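Local coordinates for protein 1-acyl-sn-glycerol-3-phosphate acyltransferase (Thermotoga maritima, PDB 5KYM) that probably transfers an acyl group to the sn-2 position of lysophosphatidic acid at the membrane, making phosphatidic acid, as an HX4D acyltransferase, at residues A[70-73]-A[77-80]; A[171-176]-A[181-186]; A[175-180]-A[224-229]. One frame throughout, in Å; residues are numbered along the deposited sequence.

Contact 1. Residues A[70-73]-A[77-80]; sequences ENIP and NFIV
Pro73 and Phe78 meet where the chain bends sharply, the CA atoms of Pro73 and Asn77 lying 7.3 Å apart, and no backbone hydrogen bond joins 70-73 to 77-80. The contact is made mainly by apolar side chains. The Phe78 ring is its centre. Pro73 CD lies over one face of the ring, 3.5 Å from Phe78 CD2. Pro73 CG touches the same Phe78 CD2 at 3.4 Å. Ile72 reaches the far end of the ring, where its CG2 branch comes obliquely to within 3.6 Å of Phe78 CZ. With Ile72 CG1 beside the backbone N (chi1 -58°), CG2 is the branch that meets the ring. The first torsion of Phe78 (chi1 45°) sets CG between its own N and carbonyl carbon, which directs the ring at the proline. Within 77-80, Val80 CG2 lies at the ring edge, in its plane. With an alanine in place of the phenylalanine, the Pro73 ring and the Ile72 methyl would probably lose their shared partner, leaving a gap beside the sheet. Ile72 and Phe78 both also touch Leu184 of strand 183-189, and Phe78 touches Ala98. Asn77 ND2 is hydrogen-bonded to Leu145 O and Val149 O at the end of helix 137-147 and just beyond. Strand 79-82 then runs between strands 183-189 and 151-153.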
loop_
_atom_site.group_PDB
_atom_site.type_symbol
_atom_site.label_atom_id
_atom_site.label_comp_id
_atom_site.label_asym_id
_atom_site.label_seq_id
_atom_site.Cartn_x
_atom_site.Cartn_y
_atom_site.Cartn_z
ATOM N N GLU A 70 11.743 12.004 -1.948
ATOM C CA GLU A 70 11.740 13.192 -2.833
ATOM C C GLU A 70 10.944 13.045 -4.153
ATOM O O GLU A 70 10.539 14.009 -4.716
ATOM C CB GLU A 70 13.181 13.666 -3.091
ATOM C CG GLU A 70 14.023 12.791 -4.052
ATOM C CD GLU A 70 14.730 11.531 -3.446
ATOM O OE1 GLU A 70 14.742 11.299 -2.182
ATOM O OE2 GLU A 70 15.312 10.821 -4.316
ATOM N N ASN A 71 10.717 11.841 -4.646
ATOM C CA ASN A 71 9.968 11.612 -5.874
ATOM C C ASN A 71 8.457 11.636 -5.702
ATOM O O ASN A 71 7.720 11.672 -6.708
ATOM C CB ASN A 71 10.346 10.252 -6.489
ATOM C CG ASN A 71 11.758 10.171 -6.874
ATOM O OD1 ASN A 71 12.375 11.170 -7.077
ATOM N ND2 ASN A 71 12.264 8.982 -7.028
ATOM N N ILE A 72 7.985 11.573 -4.469
ATOM C CA ILE A 72 6.544 11.474 -4.261
ATOM C C ILE A 72 5.894 12.816 -4.635
ATOM O O ILE A 72 6.234 13.804 -4.014
ATOM C CB ILE A 72 6.229 11.173 -2.776
ATOM C CG1 ILE A 72 6.905 9.894 -2.326
ATOM C CG2 ILE A 72 4.721 11.066 -2.596
ATOM C CD1 ILE A 72 6.842 9.650 -0.869
ATOM N N PRO A 73 4.979 12.871 -5.616
ATOM C CA PRO A 73 4.427 14.187 -5.989
ATOM C C PRO A 73 3.740 14.852 -4.861
ATOM O O PRO A 73 3.242 14.188 -3.937
ATOM C CB PRO A 73 3.389 13.886 -7.035
ATOM C CG PRO A 73 3.720 12.533 -7.548
ATOM C CD PRO A 73 4.421 11.788 -6.432
ATOM N N ASN A 77 -2.626 14.220 -6.967
ATOM C CA ASN A 77 -2.737 12.791 -6.678
ATOM C C ASN A 77 -1.880 11.966 -7.667
ATOM O O ASN A 77 -1.278 12.511 -8.595
ATOM C CB ASN A 77 -4.204 12.338 -6.658
ATOM C CG ASN A 77 -4.837 12.386 -8.003
ATOM O OD1 ASN A 77 -4.385 13.160 -8.848
ATOM N ND2 ASN A 77 -5.871 11.543 -8.229
ATOM N N PHE A 78 -1.819 10.651 -7.456
ATOM C CA PHE A 78 -0.998 9.770 -8.285
ATOM C C PHE A 78 -1.477 8.327 -8.131
ATOM O O PHE A 78 -2.393 8.057 -7.349
ATOM C CB PHE A 78 0.510 9.952 -7.983
ATOM C CG PHE A 78 0.835 10.002 -6.534
ATOM C CD1 PHE A 78 0.939 8.830 -5.795
ATOM C CD2 PHE A 78 1.021 11.218 -5.881
ATOM C CE1 PHE A 78 1.219 8.886 -4.402
ATOM C CE2 PHE A 78 1.329 11.257 -4.522
ATOM C CZ PHE A 78 1.433 10.100 -3.775
ATOM N N ILE A 79 -0.915 7.409 -8.922
ATOM C CA ILE A 79 -1.222 6.005 -8.786
ATOM C C ILE A 79 0.051 5.282 -8.410
ATOM O O ILE A 79 0.940 5.184 -9.226
ATOM C CB ILE A 79 -1.743 5.398 -10.071
ATOM C CG1 ILE A 79 -2.944 6.137 -10.568
ATOM C CG2 ILE A 79 -2.131 3.934 -9.817
ATOM C CD1 ILE A 79 -3.179 5.864 -12.052
ATOM N N VAL A 80 0.129 4.766 -7.166
ATOM C CA VAL A 80 1.318 4.025 -6.689
ATOM C C VAL A 80 1.222 2.688 -7.355
ATOM O O VAL A 80 0.197 2.062 -7.322
ATOM C CB VAL A 80 1.400 3.907 -5.143
ATOM C CG1 VAL A 80 2.654 3.153 -4.732
ATOM C CG2 VAL A 80 1.440 5.265 -4.506
#

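Contact 2. Residues A[171-176]-A[181-186]; sequences DSLMIA and VPVLPV
Leu173, Ala176 and Val183 form a small apolar cluster, and Val183 CG2 is its meeting point. Ala176 CB approaches this methyl to 3.5 Å. Leu173 CD2 lies 3.7 Å from Val183 CG2 and also comes near Val183 CG1. Val183 has CG1 anti to its backbone N (chi1 170°), which places CG2 anti to the carbonyl carbon and in touch with both partners. The Leu173 and Val183 side chains are inclined to each other rather than aligned.

Polar contacts do not join the two segments. Ala176 O and Val181 N, at 4.0 Å, are too far apart to bond. The Val181 amide has its partner in Thr179 OG1. Inside 171-176, Ala176 N donates to Leu173 O at 2.9 Å as the chain enters helix 174-177.

In the second segment, Leu184 makes backbone bonds to Ile79 and Val81 of the neighbouring strand 79-82. Val183 also bonds to Val215, beyond strand 207-211. All four residues that meet here are buried. Helix 174-177 lies on the connection between the parallel strands 151-153 and 183-189, with strand 79-82 between them in the sheet. This is a beta-alpha-beta crossover of the alpha/beta acyltransferase fold.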
loop_
_atom_site.group_PDB
_atom_site.type_symbol
_atom_site.label_atom_id
_atom_site.label_comp_id
_atom_site.label_asym_id
_atom_site.label_seq_id
_atom_site.Cartn_x
_atom_site.Cartn_y
_atom_site.Cartn_z
ATOM N N ASP A 171 -3.818 -5.097 -19.220
ATOM C CA ASP A 171 -4.732 -3.983 -18.870
ATOM C C ASP A 171 -4.621 -3.514 -17.420
ATOM O O ASP A 171 -5.511 -2.794 -16.963
ATOM C CB ASP A 171 -6.213 -4.277 -19.245
ATOM C CG ASP A 171 -6.419 -4.538 -20.764
ATOM O OD1 ASP A 171 -5.715 -3.951 -21.641
ATOM O OD2 ASP A 171 -7.325 -5.337 -21.092
ATOM N N SER A 172 -3.537 -3.854 -16.713
ATOM C CA SER A 172 -3.413 -3.496 -15.288
ATOM C C SER A 172 -3.197 -1.988 -15.117
ATOM O O SER A 172 -3.834 -1.359 -14.275
ATOM C CB SER A 172 -2.363 -4.326 -14.580
ATOM O OG SER A 172 -1.071 -4.276 -15.167
ATOM N N LEU A 173 -2.386 -1.388 -15.987
ATOM C CA LEU A 173 -2.237 0.079 -16.007
ATOM C C LEU A 173 -3.304 0.902 -16.727
ATOM O O LEU A 173 -3.233 2.113 -16.750
ATOM C CB LEU A 173 -0.821 0.492 -16.470
ATOM C CG LEU A 173 -0.007 0.449 -15.166
ATOM C CD1 LEU A 173 0.925 -0.713 -15.280
ATOM C CD2 LEU A 173 0.662 1.763 -14.845
ATOM N N MET A 174 -4.341 0.280 -17.202
ATOM C CA MET A 174 -5.430 1.040 -17.778
ATOM C C MET A 174 -5.919 2.172 -16.870
ATOM O O MET A 174 -6.288 3.212 -17.409
ATOM C CB MET A 174 -6.585 0.125 -18.191
ATOM C CG MET A 174 -7.513 0.777 -19.211
ATOM S SD MET A 174 -6.709 1.322 -20.752
ATOM C CE MET A 174 -6.180 -0.230 -21.504
ATOM N N ILE A 175 -5.863 2.084 -15.535
ATOM C CA ILE A 175 -6.417 3.238 -14.794
ATOM C C ILE A 175 -5.599 4.510 -14.976
ATOM O O ILE A 175 -6.129 5.601 -14.901
ATOM C CB ILE A 175 -6.708 3.010 -13.298
ATOM C CG1 ILE A 175 -5.463 2.906 -12.507
ATOM C CG2 ILE A 175 -7.541 1.768 -13.064
ATOM C CD1 ILE A 175 -5.795 2.865 -11.051
ATOM N N ALA A 176 -4.318 4.355 -15.268
ATOM C CA ALA A 176 -3.455 5.505 -15.576
ATOM C C ALA A 176 -3.713 6.066 -16.979
ATOM O O ALA A 176 -3.923 7.273 -17.163
ATOM C CB ALA A 176 -1.993 5.129 -15.422
ATOM N N VAL A 181 -3.456 10.461 -14.816
ATOM C CA VAL A 181 -2.724 10.795 -13.559
ATOM C C VAL A 181 -1.355 10.065 -13.550
ATOM O O VAL A 181 -1.221 8.955 -14.095
ATOM C CB VAL A 181 -3.521 10.620 -12.213
ATOM C CG1 VAL A 181 -5.026 10.333 -12.425
ATOM C CG2 VAL A 181 -2.895 9.571 -11.313
ATOM N N PRO A 182 -0.352 10.678 -12.922
ATOM C CA PRO A 182 0.972 10.079 -12.904
ATOM C C PRO A 182 1.090 8.833 -12.046
ATOM O O PRO A 182 0.530 8.762 -10.962
ATOM C CB PRO A 182 1.885 11.174 -12.342
ATOM C CG PRO A 182 0.999 12.285 -11.903
ATOM C CD PRO A 182 -0.410 11.971 -12.239
ATOM N N VAL A 183 1.804 7.852 -12.595
ATOM C CA VAL A 183 2.169 6.600 -11.935
ATOM C C VAL A 183 3.437 6.849 -11.124
ATOM O O VAL A 183 4.364 7.522 -11.599
ATOM C CB VAL A 183 2.385 5.507 -13.008
ATOM C CG1 VAL A 183 2.992 4.253 -12.421
ATOM C CG2 VAL A 183 1.053 5.195 -13.646
ATOM N N LEU A 184 3.475 6.339 -9.907
ATOM C CA LEU A 184 4.666 6.509 -9.036
ATOM C C LEU A 184 5.139 5.082 -8.775
ATOM O O LEU A 184 4.584 4.413 -7.911
ATOM C CB LEU A 184 4.345 7.263 -7.726
ATOM C CG LEU A 184 5.466 7.348 -6.693
ATOM C CD1 LEU A 184 6.537 8.211 -7.275
ATOM C CD2 LEU A 184 5.100 7.787 -5.301
ATOM N N PRO A 185 6.151 4.608 -9.526
ATOM C CA PRO A 185 6.583 3.237 -9.358
ATOM C C PRO A 185 7.292 3.017 -8.043
ATOM O O PRO A 185 8.090 3.849 -7.697
ATOM C CB PRO A 185 7.553 3.030 -10.511
ATOM C CG PRO A 185 7.152 4.023 -11.498
ATOM C CD PRO A 185 6.831 5.225 -10.651
ATOM N N VAL A 186 7.005 1.904 -7.354
ATOM C CA VAL A 186 7.596 1.618 -6.043
ATOM C C VAL A 186 8.059 0.197 -5.997
ATOM O O VAL A 186 7.362 -0.623 -6.469
ATOM C CB VAL A 186 6.580 1.823 -4.908
ATOM C CG1 VAL A 186 7.115 1.291 -3.599
ATOM C CG2 VAL A 186 6.291 3.298 -4.789
#

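Contact 3. Residues A[175-180]-A[224-229]; sequences IAVKTG and EELRKY
Leu226 points from helix 223-243 at Ala176 and Val177 of the short helix 174-177. This is helix-helix packing in the alpha/beta acyltransferase fold, between the C-terminal helix and the short crossover helix. One branch of Leu226 does the touching. Its CG is anti to the backbone N (chi1 168°), and the second torsion then leaves CD2 as the branch that meets the other helix. Leu226 CD2 is 4.0 Å from Ala176 CB. The same Leu226 CD2 is 4.2 Å from Val177 CG2. The Val177 and Leu226 side chains run past each other in opposite directions, so they meet alongside at their methyl groups. The interface is small and wholly apolar, with 90 Å² buried over both sides. Leu226 has further apolar neighbours in Val215 and Phe220, so the leucine also belongs to a wider cluster. One turn of the helix apart, Arg227 and Glu223 form a salt bridge, and the Arg227 side chain touches Ser172.

After Val177 the chain leaves this interface and leads on to strand 183-189. Ala176 O accepts from two backbone amides there, Thr179 N at 3.2 Å and Gly180 N at 2.8 Å. Gly180 has positive phi (63°) and is the first residue to leave the helical conformation. Thr179 OG1 donates to Ile175 O at 2.8 Å, lying in the carbonyl plane with a C=O...donor angle of 148°.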
loop_
_atom_site.group_PDB
_atom_site.type_symbol
_atom_site.label_atom_id
_atom_site.label_comp_id
_atom_site.label_asym_id
_atom_site.label_seq_id
_atom_site.Cartn_x
_atom_site.Cartn_y
_atom_site.Cartn_z
ATOM N N ILE A 175 -5.863 2.084 -15.535
ATOM C CA ILE A 175 -6.417 3.238 -14.794
ATOM C C ILE A 175 -5.599 4.510 -14.976
ATOM O O ILE A 175 -6.129 5.601 -14.901
ATOM C CB ILE A 175 -6.708 3.010 -13.298
ATOM C CG1 ILE A 175 -5.463 2.906 -12.507
ATOM C CG2 ILE A 175 -7.541 1.768 -13.064
ATOM C CD1 ILE A 175 -5.795 2.865 -11.051
ATOM N N ALA A 176 -4.318 4.355 -15.268
ATOM C CA ALA A 176 -3.455 5.505 -15.576
ATOM C C ALA A 176 -3.713 6.066 -16.979
ATOM O O ALA A 176 -3.923 7.273 -17.163
ATOM C CB ALA A 176 -1.993 5.129 -15.422
ATOM N N VAL A 177 -3.693 5.175 -17.968
ATOM C CA VAL A 177 -3.993 5.528 -19.354
ATOM C C VAL A 177 -5.248 6.328 -19.516
ATOM O O VAL A 177 -5.210 7.335 -20.161
ATOM C CB VAL A 177 -4.002 4.278 -20.260
ATOM C CG1 VAL A 177 -5.049 4.356 -21.311
ATOM C CG2 VAL A 177 -2.654 4.168 -20.884
ATOM N N LYS A 178 -6.324 5.892 -18.893
ATOM C CA LYS A 178 -7.680 6.520 -19.040
ATOM C C LYS A 178 -7.935 7.731 -18.149
ATOM O O LYS A 178 -8.986 8.327 -18.253
ATOM C CB LYS A 178 -8.822 5.486 -18.805
ATOM C CG LYS A 178 -9.128 4.628 -20.023
ATOM C CD LYS A 178 -10.198 3.581 -19.746
ATOM C CE LYS A 178 -10.503 2.748 -21.000
ATOM N NZ LYS A 178 -10.702 3.541 -22.255
ATOM N N THR A 179 -7.032 8.048 -17.231
ATOM C CA THR A 179 -7.179 9.223 -16.362
ATOM C C THR A 179 -6.104 10.245 -16.571
ATOM O O THR A 179 -6.271 11.373 -16.112
ATOM C CB THR A 179 -7.121 8.861 -14.851
ATOM O OG1 THR A 179 -5.839 8.324 -14.471
ATOM C CG2 THR A 179 -8.192 7.852 -14.518
ATOM N N GLY A 180 -4.986 9.847 -17.174
ATOM C CA GLY A 180 -3.823 10.701 -17.243
ATOM C C GLY A 180 -3.143 11.113 -15.950
ATOM O O GLY A 180 -2.267 11.998 -15.985
ATOM N N GLU A 224 -0.309 -0.893 -22.877
ATOM C CA GLU A 224 0.643 -1.982 -22.911
ATOM C C GLU A 224 2.097 -1.535 -22.886
ATOM O O GLU A 224 2.926 -2.278 -22.418
ATOM C CB GLU A 224 0.380 -2.842 -24.150
ATOM C CG GLU A 224 0.867 -4.269 -24.074
ATOM C CD GLU A 224 1.641 -4.639 -25.317
ATOM O OE1 GLU A 224 0.999 -5.138 -26.273
ATOM O OE2 GLU A 224 2.880 -4.350 -25.326
ATOM N N GLU A 225 2.400 -0.337 -23.369
ATOM C CA GLU A 225 3.776 0.158 -23.465
ATOM C C GLU A 225 4.214 0.794 -22.144
ATOM O O GLU A 225 5.374 0.716 -21.744
ATOM C CB GLU A 225 3.897 1.142 -24.624
ATOM C CG GLU A 225 5.314 1.668 -24.889
ATOM C CD GLU A 225 5.338 2.905 -25.797
ATOM O OE1 GLU A 225 4.788 2.705 -26.900
ATOM O OE2 GLU A 225 5.896 4.018 -25.441
ATOM N N LEU A 226 3.278 1.460 -21.502
ATOM C CA LEU A 226 3.437 2.067 -20.162
ATOM C C LEU A 226 3.679 1.013 -19.123
ATOM O O LEU A 226 4.555 1.151 -18.253
ATOM C CB LEU A 226 2.133 2.850 -19.789
ATOM C CG LEU A 226 1.922 3.331 -18.360
ATOM C CD1 LEU A 226 2.970 4.314 -17.904
ATOM C CD2 LEU A 226 0.569 3.985 -18.262
ATOM N N ARG A 227 2.869 -0.042 -19.216
ATOM C CA ARG A 227 2.932 -1.165 -18.284
ATOM C C ARG A 227 4.279 -1.808 -18.272
ATOM O O ARG A 227 4.833 -2.075 -17.221
ATOM C CB ARG A 227 1.884 -2.207 -18.604
ATOM C CG ARG A 227 1.802 -3.305 -17.570
ATOM C CD ARG A 227 0.628 -4.223 -17.831
ATOM N NE ARG A 227 1.040 -5.047 -18.956
ATOM C CZ ARG A 227 0.417 -5.146 -20.109
ATOM N NH1 ARG A 227 -0.730 -4.523 -20.317
ATOM N NH2 ARG A 227 0.946 -5.907 -21.064
ATOM N N LYS A 228 4.817 -2.022 -19.461
ATOM C CA LYS A 228 6.116 -2.600 -19.610
ATOM C C LYS A 228 7.223 -1.728 -19.036
ATOM O O LYS A 228 8.236 -2.260 -18.589
ATOM C CB LYS A 228 6.332 -2.998 -21.066
ATOM C CG LYS A 228 5.387 -4.158 -21.481
ATOM C CD LYS A 228 5.267 -5.373 -20.516
ATOM C CE LYS A 228 6.625 -6.028 -20.141
ATOM N NZ LYS A 228 7.151 -6.940 -21.220
ATOM N N TYR A 229 7.036 -0.409 -19.016
ATOM C CA TYR A 229 8.091 0.531 -18.611
ATOM C C TYR A 229 8.174 0.497 -17.118
ATOM O O TYR A 229 9.264 0.375 -16.502
ATOM C CB TYR A 229 7.808 1.949 -19.158
ATOM C CG TYR A 229 8.817 2.999 -18.760
ATOM C CD1 TYR A 229 8.641 3.743 -17.624
ATOM C CD2 TYR A 229 9.896 3.305 -19.542
ATOM C CE1 TYR A 229 9.569 4.677 -17.222
ATOM C CE2 TYR A 229 10.808 4.269 -19.178
ATOM C CZ TYR A 229 10.635 4.947 -18.010
ATOM O OH TYR A 229 11.496 5.937 -17.548
#

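Following the chain from the N terminus, contact 1 comes first. It closes the short loop 74-76 on the way from strand 64-67 to strand 79-82, before the others open. Contact 2 closes the turn 177-180 between helix 174-177 and strand 183-189. Contact 3 starts from the same helix, shares Ile175 and Ala176 with contact 2 and overlaps it along the chain. Segment 181-186 lies within its longer span. Contacts 1 and 2 meet in the sheet, where Ile79 N lies 2.8 Å from Pro182 O, a probable hydrogen bond. Contacts 2 and 3 join helix 174-177 to the sheet and to helix 223-243. Contact 1 packs the loop before strand 79-82 against the approach to that strand.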